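PDB 4GLT: glutathione S-transferase-like protein from Methylobacillus flagellatus, which binds glutathione and probably acts as a glutathione S-transferase, joining the sulfur of the tripeptide to electrophilic substrates. Local coordinates for residues M23-S28 with V48-V53; A42-D47 with Y91-T96; Q161-R166 with P202-H207. All blocks are in the same frame, centred on the assembly; numbering follows the deposited sequence.

Interaction 1 (M23-S28 with V48-V53); sequences MKLLYS and VDMVLV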
loop_
_atom_site.group_PDB
_atom_site.type_symbol
_atom_site.label_atom_id
_atom_site.label_comp_id
_atom_site.label_asym_id
_atom_site.label_seq_id
_atom_site.Cartn_x
_atom_site.Cartn_y
_atom_site.Cartn_z
ATOM N N MET A 23 16.662 -14.719 7.646
ATOM C CA MET A 23 15.782 -13.936 6.798
ATOM C C MET A 23 16.586 -12.785 6.227
ATOM O O MET A 23 17.345 -12.133 6.949
ATOM C CB MET A 23 14.616 -13.364 7.597
ATOM C CG MET A 23 13.764 -14.384 8.316
ATOM S SD MET A 23 12.493 -13.529 9.272
ATOM C CE MET A 23 13.382 -12.036 9.691
ATOM N N LYS A 24 16.411 -12.528 4.936
ATOM C CA LYS A 24 17.112 -11.441 4.269
ATOM C C LYS A 24 16.152 -10.316 3.907
ATOM O O LYS A 24 15.069 -10.565 3.390
ATOM C CB LYS A 24 17.829 -11.952 3.015
ATOM C CG LYS A 24 18.898 -12.985 3.300
ATOM C CD LYS A 24 19.711 -13.280 2.046
ATOM C CE LYS A 24 21.017 -13.977 2.381
ATOM N NZ LYS A 24 21.803 -14.294 1.154
ATOM N N LEU A 25 16.550 -9.079 4.197
ATOM C CA LEU A 25 15.736 -7.912 3.866
ATOM C C LEU A 25 16.394 -7.032 2.819
ATOM O O LEU A 25 17.256 -6.217 3.148
ATOM C CB LEU A 25 15.462 -7.061 5.108
ATOM C CG LEU A 25 14.852 -5.723 4.674
ATOM C CD1 LEU A 25 13.425 -5.915 4.175
ATOM C CD2 LEU A 25 14.911 -4.685 5.782
ATOM N N LEU A 26 15.971 -7.171 1.572
ATOM C CA LEU A 26 16.482 -6.324 0.514
ATOM C C LEU A 26 16.062 -4.900 0.787
ATOM O O LEU A 26 14.906 -4.635 1.064
ATOM C CB LEU A 26 15.921 -6.743 -0.830
ATOM C CG LEU A 26 16.211 -8.154 -1.312
ATOM C CD1 LEU A 26 15.932 -8.243 -2.791
ATOM C CD2 LEU A 26 17.634 -8.510 -1.032
ATOM N N TYR A 27 16.996 -3.978 0.664
ATOM C CA TYR A 27 16.728 -2.575 0.943
ATOM C C TYR A 27 17.755 -1.663 0.275
ATOM O O TYR A 27 18.847 -2.104 -0.083
ATOM C CB TYR A 27 16.755 -2.339 2.448
ATOM C CG TYR A 27 18.152 -2.112 2.974
ATOM C CD1 TYR A 27 18.577 -0.841 3.338
ATOM C CD2 TYR A 27 19.056 -3.165 3.083
ATOM C CE1 TYR A 27 19.856 -0.623 3.812
ATOM C CE2 TYR A 27 20.331 -2.961 3.563
ATOM C CZ TYR A 27 20.727 -1.688 3.921
ATOM O OH TYR A 27 21.997 -1.470 4.399
ATOM N N SER A 28 17.392 -0.389 0.120
ATOM C CA SER A 28 18.305 0.646 -0.369
ATOM C C SER A 28 18.538 1.632 0.762
ATOM O O SER A 28 17.874 1.553 1.791
ATOM C CB SER A 28 17.702 1.385 -1.562
ATOM O OG SER A 28 16.585 2.156 -1.151
ATOM N N VAL A 48 18.171 -10.081 11.410
ATOM C CA VAL A 48 17.840 -10.172 9.990
ATOM C C VAL A 48 19.024 -9.768 9.110
ATOM O O VAL A 48 19.637 -8.724 9.312
ATOM C CB VAL A 48 16.607 -9.303 9.657
ATOM C CG1 VAL A 48 16.880 -7.843 9.992
ATOM C CG2 VAL A 48 16.210 -9.460 8.198
ATOM N N ASP A 49 19.354 -10.608 8.140
ATOM C CA ASP A 49 20.426 -10.309 7.199
ATOM C C ASP A 49 19.992 -9.151 6.306
ATOM O O ASP A 49 19.207 -9.331 5.382
ATOM C CB ASP A 49 20.741 -11.545 6.355
ATOM C CG ASP A 49 21.956 -11.356 5.465
ATOM O OD1 ASP A 49 22.327 -12.324 4.770
ATOM O OD2 ASP A 49 22.543 -10.252 5.457
ATOM N N MET A 50 20.491 -7.955 6.592
ATOM C CA MET A 50 20.060 -6.776 5.855
ATOM C C MET A 50 20.908 -6.600 4.603
ATOM O O MET A 50 22.112 -6.408 4.703
ATOM C CB MET A 50 20.186 -5.543 6.739
ATOM C CG MET A 50 19.029 -4.589 6.598
ATOM S SD MET A 50 17.725 -4.993 7.770
ATOM C CE MET A 50 18.262 -4.067 9.206
ATOM N N VAL A 51 20.291 -6.664 3.429
ATOM C CA VAL A 51 21.059 -6.639 2.172
ATOM C C VAL A 51 20.840 -5.358 1.372
ATOM O O VAL A 51 19.815 -5.186 0.708
ATOM C CB VAL A 51 20.712 -7.839 1.276
ATOM C CG1 VAL A 51 21.653 -7.897 0.082
ATOM C CG2 VAL A 51 20.780 -9.131 2.077
ATOM N N LEU A 52 21.810 -4.453 1.446
ATOM C CA LEU A 52 21.760 -3.228 0.668
ATOM C C LEU A 52 21.734 -3.623 -0.793
ATOM O O LEU A 52 22.490 -4.493 -1.222
ATOM C CB LEU A 52 22.985 -2.363 0.954
ATOM C CG LEU A 52 23.001 -0.983 0.305
ATOM C CD1 LEU A 52 21.894 -0.102 0.877
ATOM C CD2 LEU A 52 24.370 -0.354 0.485
ATOM N N VAL A 53 20.865 -2.987 -1.563
ATOM C CA VAL A 53 20.669 -3.403 -2.942
ATOM C C VAL A 53 20.573 -2.208 -3.888
ATOM O O VAL A 53 20.330 -1.079 -3.455
ATOM C CB VAL A 53 19.405 -4.277 -3.050
ATOM C CG1 VAL A 53 18.172 -3.422 -3.297
ATOM C CG2 VAL A 53 19.572 -5.315 -4.137
#
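Y27 carries its CG between its own backbone N and carbonyl carbon (chi1 84°), which swings the ring over to the neighbouring strand, where L52, its CG trans to the backbone N (chi1 -174°), lays a methyl on it. L52 CD1 sits over one face of the ring, 4.0 Å from the centroid of the Y27 ring, a CH-pi contact. The two strands, 24-27 and 49-52, are the parallel pair of the beta-alpha-beta unit that opens the thioredoxin-like domain of glutathione S-transferases; helix 32-44 makes the crossover, and 49-52 is an outermost strand of the sheet within this chain. Five backbone hydrogen bonds join them, running from D49 N to M23 O through to V53 N to Y27 O (2.7 Å), with L25 bonding both D49 and V51, and Y27 both V51 and V53. The axes diverge by 24°. On the face that carries L25 and Y27, which meets helix 32-44 at V37, R38 and A34, M50 runs alongside L25, its SD 3.5 Å from L25 CD2. M50 CG also rests by Y27 CE2. On the other face L26 lies beside V51, and K24 extends along D49; their charged ends stay too far apart for a salt bridge and would attract only loosely. Beyond the strand S28 OG bonds to S31 N in the glutathione site, and V53 packs on I71 there. At the opposite end of the pair, V48 CG2 approaches M23 O to 3.2 Å.

Interaction 2 (A42-D47 with Y91-T96); sequences AEKRID and YLDHRT
K44 and T96 run antiparallel alongside one another, and each polar end reaches the other residue's backbone. T96 OG1 donates to K44 O at 3.0 Å, in the carbonyl plane and on a lone pair, while K44 NZ returns a bond to T96 O at 2.8 Å, coming in at a tilt. K44 gets there by bending at chi2, chi3 and chi4, which curls its chain past L92 O toward D93. NZ also donates to D93 O and, in a salt bridge modelled as very short, meets D93 OD1. A99 O is a further acceptor for NZ, and the D93 carboxylate accepts from the backbone N of L101 and I102. I46 packs tightly at an angle against T96, its CG1 3.3 Å from T96 CG2; its CD1 reaches R95 CB and lies 4.0 Å from L92 CD2. These are the C-terminal ends of helices 32-44 and 85-93 in the N-terminal, thioredoxin-like domain. Helix 32-44 closes in a Schellman motif, with R45 at positive phi. R95 CB faces I46, but its guanidinium leads off to Y91 O and to H106 of the second subunit, whose ring also stacks on H94. The carbonyls of D93, T96 and A99 and the D93 carboxylate thus gather round the ammonium of buried K44, an environment that probably stabilises its positive charge.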
loop_
_atom_site.group_PDB
_atom_site.type_symbol
_atom_site.label_atom_id
_atom_site.label_comp_id
_atom_site.label_asym_id
_atom_site.label_seq_id
_atom_site.Cartn_x
_atom_site.Cartn_y
_atom_site.Cartn_z
ATOM N N ALA A 42 14.337 -4.046 14.305
ATOM C CA ALA A 42 15.121 -3.729 15.490
ATOM C C ALA A 42 14.237 -3.718 16.728
ATOM O O ALA A 42 14.604 -4.255 17.763
ATOM C CB ALA A 42 15.817 -2.392 15.321
ATOM N N GLU A 43 13.071 -3.110 16.625
ATOM C CA GLU A 43 12.172 -3.046 17.758
ATOM C C GLU A 43 11.725 -4.430 18.190
ATOM O O GLU A 43 11.594 -4.697 19.360
ATOM C CB GLU A 43 10.981 -2.154 17.452
ATOM C CG GLU A 43 11.372 -0.721 17.176
ATOM C CD GLU A 43 11.865 0.002 18.406
ATOM O OE1 GLU A 43 11.369 -0.300 19.505
ATOM O OE2 GLU A 43 12.739 0.879 18.273
ATOM N N LYS A 44 11.483 -5.316 17.245
ATOM C CA LYS A 44 11.101 -6.665 17.608
ATOM C C LYS A 44 12.303 -7.432 18.134
ATOM O O LYS A 44 12.159 -8.494 18.710
ATOM C CB LYS A 44 10.443 -7.401 16.445
ATOM C CG LYS A 44 9.044 -6.929 16.135
ATOM C CD LYS A 44 8.246 -6.695 17.397
ATOM C CE LYS A 44 7.723 -7.971 18.003
ATOM N NZ LYS A 44 6.254 -8.028 18.015
ATOM N N ARG A 45 13.495 -6.896 17.916
ATOM C CA ARG A 45 14.699 -7.608 18.294
ATOM C C ARG A 45 14.835 -8.858 17.479
ATOM O O ARG A 45 15.111 -9.919 18.007
ATOM C CB ARG A 45 14.638 -8.022 19.756
ATOM C CG ARG A 45 14.079 -6.982 20.696
ATOM C CD ARG A 45 15.167 -6.059 21.195
ATOM N NE ARG A 45 14.815 -5.497 22.492
ATOM C CZ ARG A 45 14.104 -4.388 22.660
ATOM N NH1 ARG A 45 13.667 -3.710 21.611
ATOM N NH2 ARG A 45 13.832 -3.956 23.881
ATOM N N ILE A 46 14.594 -8.734 16.189
ATOM C CA ILE A 46 14.747 -9.852 15.289
ATOM C C ILE A 46 16.032 -9.700 14.494
ATOM O O ILE A 46 16.293 -8.654 13.924
ATOM C CB ILE A 46 13.556 -9.935 14.331
ATOM C CG1 ILE A 46 12.286 -10.239 15.122
ATOM C CG2 ILE A 46 13.800 -10.989 13.275
ATOM C CD1 ILE A 46 11.005 -10.066 14.350
ATOM N N ASP A 47 16.842 -10.748 14.479
ATOM C CA ASP A 47 18.076 -10.738 13.721
ATOM C C ASP A 47 17.714 -10.966 12.278
ATOM O O ASP A 47 17.055 -11.932 11.949
ATOM C CB ASP A 47 18.986 -11.862 14.210
ATOM C CG ASP A 47 20.270 -11.974 13.418
ATOM O OD1 ASP A 47 20.371 -11.411 12.319
ATOM O OD2 ASP A 47 21.193 -12.641 13.902
ATOM N N TYR A 91 3.927 -9.471 9.349
ATOM C CA TYR A 91 4.683 -10.695 9.536
ATOM C C TYR A 91 5.683 -10.635 10.703
ATOM O O TYR A 91 5.727 -11.542 11.527
ATOM C CB TYR A 91 5.415 -11.033 8.247
ATOM C CG TYR A 91 6.316 -12.225 8.369
ATOM C CD1 TYR A 91 5.805 -13.510 8.303
ATOM C CD2 TYR A 91 7.678 -12.065 8.557
ATOM C CE1 TYR A 91 6.628 -14.610 8.410
ATOM C CE2 TYR A 91 8.509 -13.161 8.662
ATOM C CZ TYR A 91 7.976 -14.430 8.591
ATOM O OH TYR A 91 8.796 -15.527 8.705
ATOM N N LEU A 92 6.484 -9.574 10.766
ATOM C CA LEU A 92 7.540 -9.474 11.776
ATOM C C LEU A 92 7.014 -9.205 13.190
ATOM O O LEU A 92 7.560 -9.715 14.165
ATOM C CB LEU A 92 8.560 -8.399 11.388
ATOM C CG LEU A 92 9.413 -8.642 10.140
ATOM C CD1 LEU A 92 10.040 -7.345 9.661
ATOM C CD2 LEU A 92 10.486 -9.682 10.406
ATOM N N ASP A 93 5.953 -8.412 13.311
ATOM C CA ASP A 93 5.425 -8.097 14.635
ATOM C C ASP A 93 4.927 -9.364 15.322
ATOM O O ASP A 93 4.764 -9.389 16.530
ATOM C CB ASP A 93 4.309 -7.054 14.565
ATOM C CG ASP A 93 3.757 -6.687 15.940
ATOM O OD1 ASP A 93 4.521 -6.693 16.930
ATOM O OD2 ASP A 93 2.550 -6.384 16.032
ATOM N N HIS A 94 4.714 -10.422 14.547
ATOM C CA HIS A 94 4.180 -11.671 15.087
ATOM C C HIS A 94 5.296 -12.670 15.387
ATOM O O HIS A 94 5.047 -13.740 15.925
ATOM C CB HIS A 94 3.194 -12.286 14.091
ATOM C CG HIS A 94 2.509 -13.515 14.599
ATOM N ND1 HIS A 94 3.011 -14.784 14.401
ATOM C CD2 HIS A 94 1.355 -13.670 15.294
ATOM C CE1 HIS A 94 2.198 -15.667 14.953
ATOM N NE2 HIS A 94 1.187 -15.018 15.504
ATOM N N ARG A 95 6.507 -12.365 14.947
ATOM C CA ARG A 95 7.669 -13.206 15.219
ATOM C C ARG A 95 8.102 -13.291 16.686
ATOM O O ARG A 95 8.532 -14.330 17.146
ATOM C CB ARG A 95 8.845 -12.797 14.344
ATOM C CG ARG A 95 9.116 -13.727 13.181
ATOM C CD ARG A 95 7.885 -13.953 12.338
ATOM N NE ARG A 95 7.109 -15.101 12.779
ATOM C CZ ARG A 95 5.845 -15.327 12.435
ATOM N NH1 ARG A 95 5.198 -14.476 11.651
ATOM N NH2 ARG A 95 5.217 -16.404 12.883
ATOM N N THR A 96 8.030 -12.177 17.399
ATOM C CA THR A 96 8.482 -12.122 18.773
ATOM C C THR A 96 7.510 -11.352 19.641
ATOM O O THR A 96 6.736 -10.539 19.169
ATOM C CB THR A 96 9.853 -11.462 18.900
ATOM O OG1 THR A 96 9.689 -10.099 19.281
ATOM C CG2 THR A 96 10.598 -11.543 17.601
#

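Interaction 3 (Q161-R166 with P202-H207); sequences QDLEKR and PNLARH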
loop_
_atom_site.group_PDB
_atom_site.type_symbol
_atom_site.label_atom_id
_atom_site.label_comp_id
_atom_site.label_asym_id
_atom_site.label_seq_id
_atom_site.Cartn_x
_atom_site.Cartn_y
_atom_site.Cartn_z
ATOM N N GLN A 161 -2.366 17.903 14.082
ATOM C CA GLN A 161 -3.542 18.148 14.914
ATOM C C GLN A 161 -3.846 16.948 15.802
ATOM O O GLN A 161 -4.283 17.097 16.943
ATOM C CB GLN A 161 -4.761 18.458 14.052
ATOM C CG GLN A 161 -4.807 19.878 13.531
ATOM C CD GLN A 161 -5.528 19.967 12.203
ATOM O OE1 GLN A 161 -6.120 20.994 11.873
ATOM N NE2 GLN A 161 -5.484 18.881 11.427
ATOM N N ASP A 162 -3.614 15.757 15.265
ATOM C CA ASP A 162 -3.917 14.537 15.990
ATOM C C ASP A 162 -2.963 14.270 17.145
ATOM O O ASP A 162 -3.230 13.417 17.988
ATOM C CB ASP A 162 -3.959 13.359 15.026
ATOM C CG ASP A 162 -5.147 13.429 14.109
ATOM O OD1 ASP A 162 -5.981 14.328 14.318
ATOM O OD2 ASP A 162 -5.256 12.599 13.190
ATOM N N LEU A 163 -1.864 15.012 17.196
ATOM C CA LEU A 163 -0.859 14.793 18.232
ATOM C C LEU A 163 -0.840 15.915 19.258
ATOM O O LEU A 163 0.097 16.034 20.043
ATOM C CB LEU A 163 0.528 14.618 17.610
ATOM C CG LEU A 163 0.750 13.330 16.823
ATOM C CD1 LEU A 163 2.119 13.346 16.157
ATOM C CD2 LEU A 163 0.596 12.104 17.713
ATOM N N GLU A 164 -1.886 16.733 19.254
ATOM C CA GLU A 164 -1.994 17.811 20.216
ATOM C C GLU A 164 -1.694 17.331 21.621
ATOM O O GLU A 164 -0.731 17.782 22.248
ATOM C CB GLU A 164 -3.383 18.446 20.173
ATOM C CG GLU A 164 -3.442 19.723 19.355
ATOM C CD GLU A 164 -2.593 20.831 19.952
ATOM O OE1 GLU A 164 -2.404 20.841 21.189
ATOM O OE2 GLU A 164 -2.116 21.694 19.184
ATOM N N LYS A 165 -2.519 16.415 22.114
ATOM C CA LYS A 165 -2.455 16.037 23.522
ATOM C C LYS A 165 -2.054 14.584 23.667
ATOM O O LYS A 165 -2.558 13.878 24.543
ATOM C CB LYS A 165 -3.814 16.252 24.190
ATOM C CG LYS A 165 -4.770 17.123 23.394
ATOM C CD LYS A 165 -6.166 17.059 23.991
ATOM C CE LYS A 165 -6.651 15.619 24.062
ATOM N NZ LYS A 165 -7.866 15.486 24.909
ATOM N N ARG A 166 -1.145 14.141 22.808
ATOM C CA ARG A 166 -0.775 12.736 22.749
ATOM C C ARG A 166 0.734 12.543 22.885
ATOM O O ARG A 166 1.527 13.309 22.333
ATOM C CB ARG A 166 -1.250 12.120 21.424
ATOM C CG ARG A 166 -2.720 12.343 21.085
ATOM C CD ARG A 166 -3.232 11.235 20.170
ATOM N NE ARG A 166 -4.259 11.682 19.226
ATOM C CZ ARG A 166 -5.565 11.699 19.481
ATOM N NH1 ARG A 166 -6.417 12.124 18.553
ATOM N NH2 ARG A 166 -6.022 11.298 20.662
ATOM N N PRO A 202 4.628 21.713 15.502
ATOM C CA PRO A 202 5.342 21.517 16.762
ATOM C C PRO A 202 5.129 20.140 17.378
ATOM O O PRO A 202 6.073 19.563 17.918
ATOM C CB PRO A 202 4.778 22.622 17.672
ATOM C CG PRO A 202 3.483 23.026 17.053
ATOM C CD PRO A 202 3.654 22.814 15.576
ATOM N N ASN A 203 3.909 19.614 17.304
ATOM C CA ASN A 203 3.647 18.266 17.802
ATOM C C ASN A 203 4.462 17.218 17.035
ATOM O O ASN A 203 4.998 16.290 17.618
ATOM C CB ASN A 203 2.156 17.931 17.726
ATOM C CG ASN A 203 1.296 18.915 18.489
ATOM O OD1 ASN A 203 1.443 19.079 19.704
ATOM N ND2 ASN A 203 0.375 19.564 17.784
ATOM N N LEU A 204 4.548 17.377 15.722
ATOM C CA LEU A 204 5.282 16.425 14.897
ATOM C C LEU A 204 6.779 16.478 15.190
ATOM O O LEU A 204 7.424 15.444 15.333
ATOM C CB LEU A 204 5.017 16.667 13.408
ATOM C CG LEU A 204 3.716 16.138 12.786
ATOM C CD1 LEU A 204 3.768 16.227 11.262
ATOM C CD2 LEU A 204 3.447 14.704 13.215
ATOM N N ALA A 205 7.323 17.686 15.282
ATOM C CA ALA A 205 8.732 17.863 15.618
ATOM C C ALA A 205 9.047 17.248 16.986
ATOM O O ALA A 205 10.085 16.609 17.160
ATOM C CB ALA A 205 9.104 19.337 15.590
ATOM N N ARG A 206 8.146 17.440 17.946
ATOM C CA ARG A 206 8.254 16.782 19.250
ATOM C C ARG A 206 8.248 15.258 19.139
ATOM O O ARG A 206 9.005 14.568 19.827
ATOM C CB ARG A 206 7.109 17.207 20.160
ATOM C CG ARG A 206 6.858 16.224 21.295
ATOM C CD ARG A 206 6.048 16.858 22.421
ATOM N NE ARG A 206 4.789 17.413 21.931
ATOM C CZ ARG A 206 3.707 16.687 21.665
ATOM N NH1 ARG A 206 3.728 15.369 21.839
ATOM N NH2 ARG A 206 2.604 17.274 21.218
ATOM N N HIS A 207 7.371 14.736 18.288
ATOM C CA HIS A 207 7.301 13.305 18.052
ATOM C C HIS A 207 8.614 12.858 17.427
ATOM O O HIS A 207 9.215 11.874 17.850
ATOM C CB HIS A 207 6.132 12.987 17.120
ATOM C CG HIS A 207 5.873 11.521 16.941
ATOM N ND1 HIS A 207 6.523 10.754 15.993
ATOM C CD2 HIS A 207 5.018 10.685 17.579
ATOM C CE1 HIS A 207 6.083 9.510 16.059
ATOM N NE2 HIS A 207 5.174 9.440 17.019
#
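Two hydrogen bonds from one guanidinium, that of R206, hold the turn that follows helix 142-162. R206 NH2 donates to L163 O at 3.0 Å with an N-H...O angle of 160°, the acceptor lying close to the guanidinium plane; NH1 reaches R166 O at 3.1 Å, somewhat out of that plane. The R206 chain leaves with CG trans to the backbone N (chi1 159°) and bends at chi3, which turns the group back against the carbonyls of 163-166. A weak bond from NH2 to N203 OD1, one turn earlier on the same helix, adds a third acceptor, and the two oxygens that share NH2, L163 O and N203 OD1, sit 3.3 Å apart without bonding each other. Both helices belong to the all-helical C-terminal domain of the glutathione S-transferase fold: the loop after 142-162 is fastened to the first two turns of helix 202-212. The start of that helix is also tied back to the end of 142-162, where D160 OD2 accepts from L204 N and D160 O takes a weak bond from N203 ND2. Apolar contact centres on L163, which points at helix 202-212. Its CB meets N203 CB at 3.7 Å, and its CD1 lies 3.5 Å from L204 CD2, the two leucines crossing at about a right angle. W115 of helix 106-133 packs against L163 as well. L163 CD1 also comes 4.1 Å from H207 CB; the H207 ring meets W168 with planes nearly perpendicular, and its NE2 is bonded to D178 OD1.

How the interactions relate
From the N terminus, strand 24-27 leads through helix 32-44 to strand 49-52, and interaction 1 closes that crossover loop. Interaction 2 starts inside it, at the end of helix 32-44, and closes much later, after helix 85-93, so the two cross along the chain. They also touch: M23 CE packs against I46 CG2 and L92 CD2, joining the chain at the start of the first strand to the loop after helix 32-44 and to helix 85-93. Together they tie up the N-terminal domain from the sheet edge to its last helix. Interaction 3 follows in series within the C-terminal domain, closing the loop from helix 142-162 to helix 202-212; its centre is about 27 Å from that of interaction 2 and 32 Å from that of interaction 1.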